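Local structure of Succinylglutamatedesuccinylase/aspartoacylase (Rhodobacter sphaeroides 2.4.1, 3CDX) at residues G60-D65 with D147-G152. The protein probably acts as a metal-dependent hydrolase of the succinylglutamate desuccinylase/aspartoacylase family, cleaving carbon-nitrogen bonds in linear amides, and carries a calcium ion in this crystal. Numbering follows the deposited sequence.
With CA (calcium ion), chain G.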
loop_
_atom_site.group_PDB
_atom_site.type_symbol
_atom_site.label_atom_id
_atom_site.label_comp_id
_atom_site.label_asym_id
_atom_site.label_seq_id
_atom_site.Cartn_x
_atom_site.Cartn_y
_atom_site.Cartn_z
ATOM N N GLY A 60 -5.092 -21.627 20.031
ATOM C CA GLY A 60 -5.839 -20.402 19.821
ATOM C C GLY A 60 -5.091 -19.460 18.882
ATOM O O GLY A 60 -3.902 -19.653 18.621
ATOM N N GLY A 61 -5.795 -18.467 18.346
ATOM C CA GLY A 61 -5.155 -17.397 17.571
ATOM C C GLY A 61 -4.609 -17.879 16.241
ATOM O O GLY A 61 -3.681 -17.296 15.695
ATOM N N VAL A 62 -5.214 -18.941 15.697
ATOM C CA VAL A 62 -4.891 -19.374 14.342
ATOM C C VAL A 62 -5.245 -18.244 13.382
ATOM O O VAL A 62 -4.559 -18.032 12.386
ATOM C CB VAL A 62 -5.611 -20.707 14.011
ATOM C CG1 VAL A 62 -5.743 -20.943 12.491
ATOM C CG2 VAL A 62 -4.852 -21.875 14.704
ATOM N N HIS A 63 -6.328 -17.524 13.710
ATOM C CA HIS A 63 -6.663 -16.247 13.103
ATOM C C HIS A 63 -6.404 -15.153 14.122
ATOM O O HIS A 63 -6.768 -15.283 15.290
ATOM C CB HIS A 63 -8.121 -16.240 12.606
ATOM C CG HIS A 63 -8.340 -17.128 11.412
ATOM N ND1 HIS A 63 -9.408 -17.990 11.305
ATOM C CD2 HIS A 63 -7.606 -17.305 10.284
ATOM C CE1 HIS A 63 -9.329 -18.666 10.168
ATOM N NE2 HIS A 63 -8.249 -18.260 9.521
ATOM N N GLY A 64 -5.716 -14.105 13.698
ATOM C CA GLY A 64 -5.245 -13.095 14.633
ATOM C C GLY A 64 -6.349 -12.322 15.343
ATOM O O GLY A 64 -6.132 -11.826 16.467
ATOM N N ASP A 65 -7.512 -12.225 14.700
ATOM C CA ASP A 65 -8.657 -11.455 15.226
ATOM C C ASP A 65 -9.687 -12.308 15.995
ATOM O O ASP A 65 -10.803 -11.880 16.240
ATOM C CB ASP A 65 -9.362 -10.666 14.099
ATOM C CG ASP A 65 -9.923 -11.562 12.988
ATOM O OD1 ASP A 65 -9.577 -12.758 12.881
ATOM O OD2 ASP A 65 -10.700 -11.044 12.177
ATOM N N ASP A 147 -9.458 -26.581 18.886
ATOM C CA ASP A 147 -8.963 -25.432 18.149
ATOM C C ASP A 147 -9.984 -24.310 18.327
ATOM O O ASP A 147 -11.148 -24.401 17.886
ATOM C CB ASP A 147 -8.666 -25.833 16.667
ATOM C CG ASP A 147 -8.006 -24.709 15.859
ATOM O OD1 ASP A 147 -7.265 -23.847 16.425
ATOM O OD2 ASP A 147 -8.289 -24.677 14.642
ATOM N N MET A 148 -9.574 -23.280 19.057
ATOM C CA MET A 148 -10.513 -22.230 19.452
ATOM C C MET A 148 -10.616 -21.030 18.461
ATOM O O MET A 148 -9.644 -20.264 18.230
ATOM C CB MET A 148 -10.150 -21.748 20.863
ATOM C CG MET A 148 -10.146 -22.881 21.959
ATOM S SD MET A 148 -9.928 -22.391 23.696
ATOM C CE MET A 148 -11.528 -21.778 24.126
ATOM N N HIS A 149 -11.816 -20.864 17.919
ATOM C CA HIS A 149 -12.102 -19.851 16.937
ATOM C C HIS A 149 -13.271 -18.973 17.371
ATOM O O HIS A 149 -13.982 -19.290 18.353
ATOM C CB HIS A 149 -12.421 -20.533 15.584
ATOM C CG HIS A 149 -11.217 -21.146 14.932
ATOM N ND1 HIS A 149 -10.491 -20.508 13.947
ATOM C CD2 HIS A 149 -10.587 -22.322 15.159
ATOM C CE1 HIS A 149 -9.469 -21.262 13.588
ATOM N NE2 HIS A 149 -9.513 -22.379 14.295
ATOM N N THR A 150 -13.468 -17.891 16.614
ATOM C CA THR A 150 -14.664 -17.062 16.651
ATOM C C THR A 150 -14.855 -16.596 15.211
ATOM O O THR A 150 -14.047 -16.950 14.341
ATOM C CB THR A 150 -14.511 -15.799 17.542
ATOM O OG1 THR A 150 -13.645 -14.847 16.889
ATOM C CG2 THR A 150 -13.959 -16.124 18.927
ATOM N N ALA A 151 -15.888 -15.787 14.958
ATOM C CA ALA A 151 -16.119 -15.282 13.593
ATOM C C ALA A 151 -15.289 -14.042 13.241
ATOM O O ALA A 151 -15.425 -13.505 12.137
ATOM C CB ALA A 151 -17.590 -15.036 13.356
ATOM N N GLY A 152 -14.431 -13.605 14.178
ATOM C CA GLY A 152 -13.500 -12.499 13.963
ATOM C C GLY A 152 -14.237 -11.216 13.605
ATOM O O GLY A 152 -15.181 -10.811 14.311
HETATM CA CA CA G . -11.227 -18.759 12.627
HETATM O O HOH W 1 -8.598 -17.855 19.332
HETATM O O HOH W 2 -7.323 -21.221 16.780
HETATM O O HOH W 3 -8.391 -18.608 15.641
HETATM O O HOH W 4 -12.965 -12.932 18.641
#
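His63 and His149 reach from the two segments to the same calcium ion, each through ND1, at 2.4 Å from His63 and 2.3 Å from His149. Their rings are inclined at 72° to each other, and ND1 of His63 lies at the edge of the His149 ring, near its plane. Followed outward, His149 sets its CB 3.6 Å from the calcium; CG lies anti to the carbonyl carbon (chi1 -71°), which swings the ring to the metal's side, and the turn about CB-CG (chi2 -97°) presents ND1 to it. CE1 meets CG1 of Val62, and at the far end NE2 donates to OD2 of Asp147 over 2.6 Å. That bond runs within the imidazole plane but meets the carboxylate from well above its own plane. With NE2 engaged in this way, ND1 is the nitrogen left to coordinate, and the carboxylate would be expected to make the imidazole a stronger ligand. Glu66 completes the protein ligands, and His63 has its own second-shell carboxylate, Asp113, on NE2. The site, built from the loop that follows strand 55-60 and from the C-terminal end of the 144-148 region, has the His-X-X-Glu plus distant His pattern of the M14-like zinc hydrolases, here occupied by calcium. The other oxygen of Asp147, OD1, packs 3.6 Å from CG2 of Val62 and is also bonded to Thr59. No direct hydrogen bond joins the segments near the strand ends; waters bridge them instead, one of them accepting from Gly61 N and donating to Met148 O. Farther along, Thr150 OG1 accepts from Gly152 N in an ST turn, while Gly152 CA directs a C-H at Asp65 O, 3.6 Å away. The Asp65 carboxylate lies against the same glycine, its OD2 hydrogen-bonded to His153.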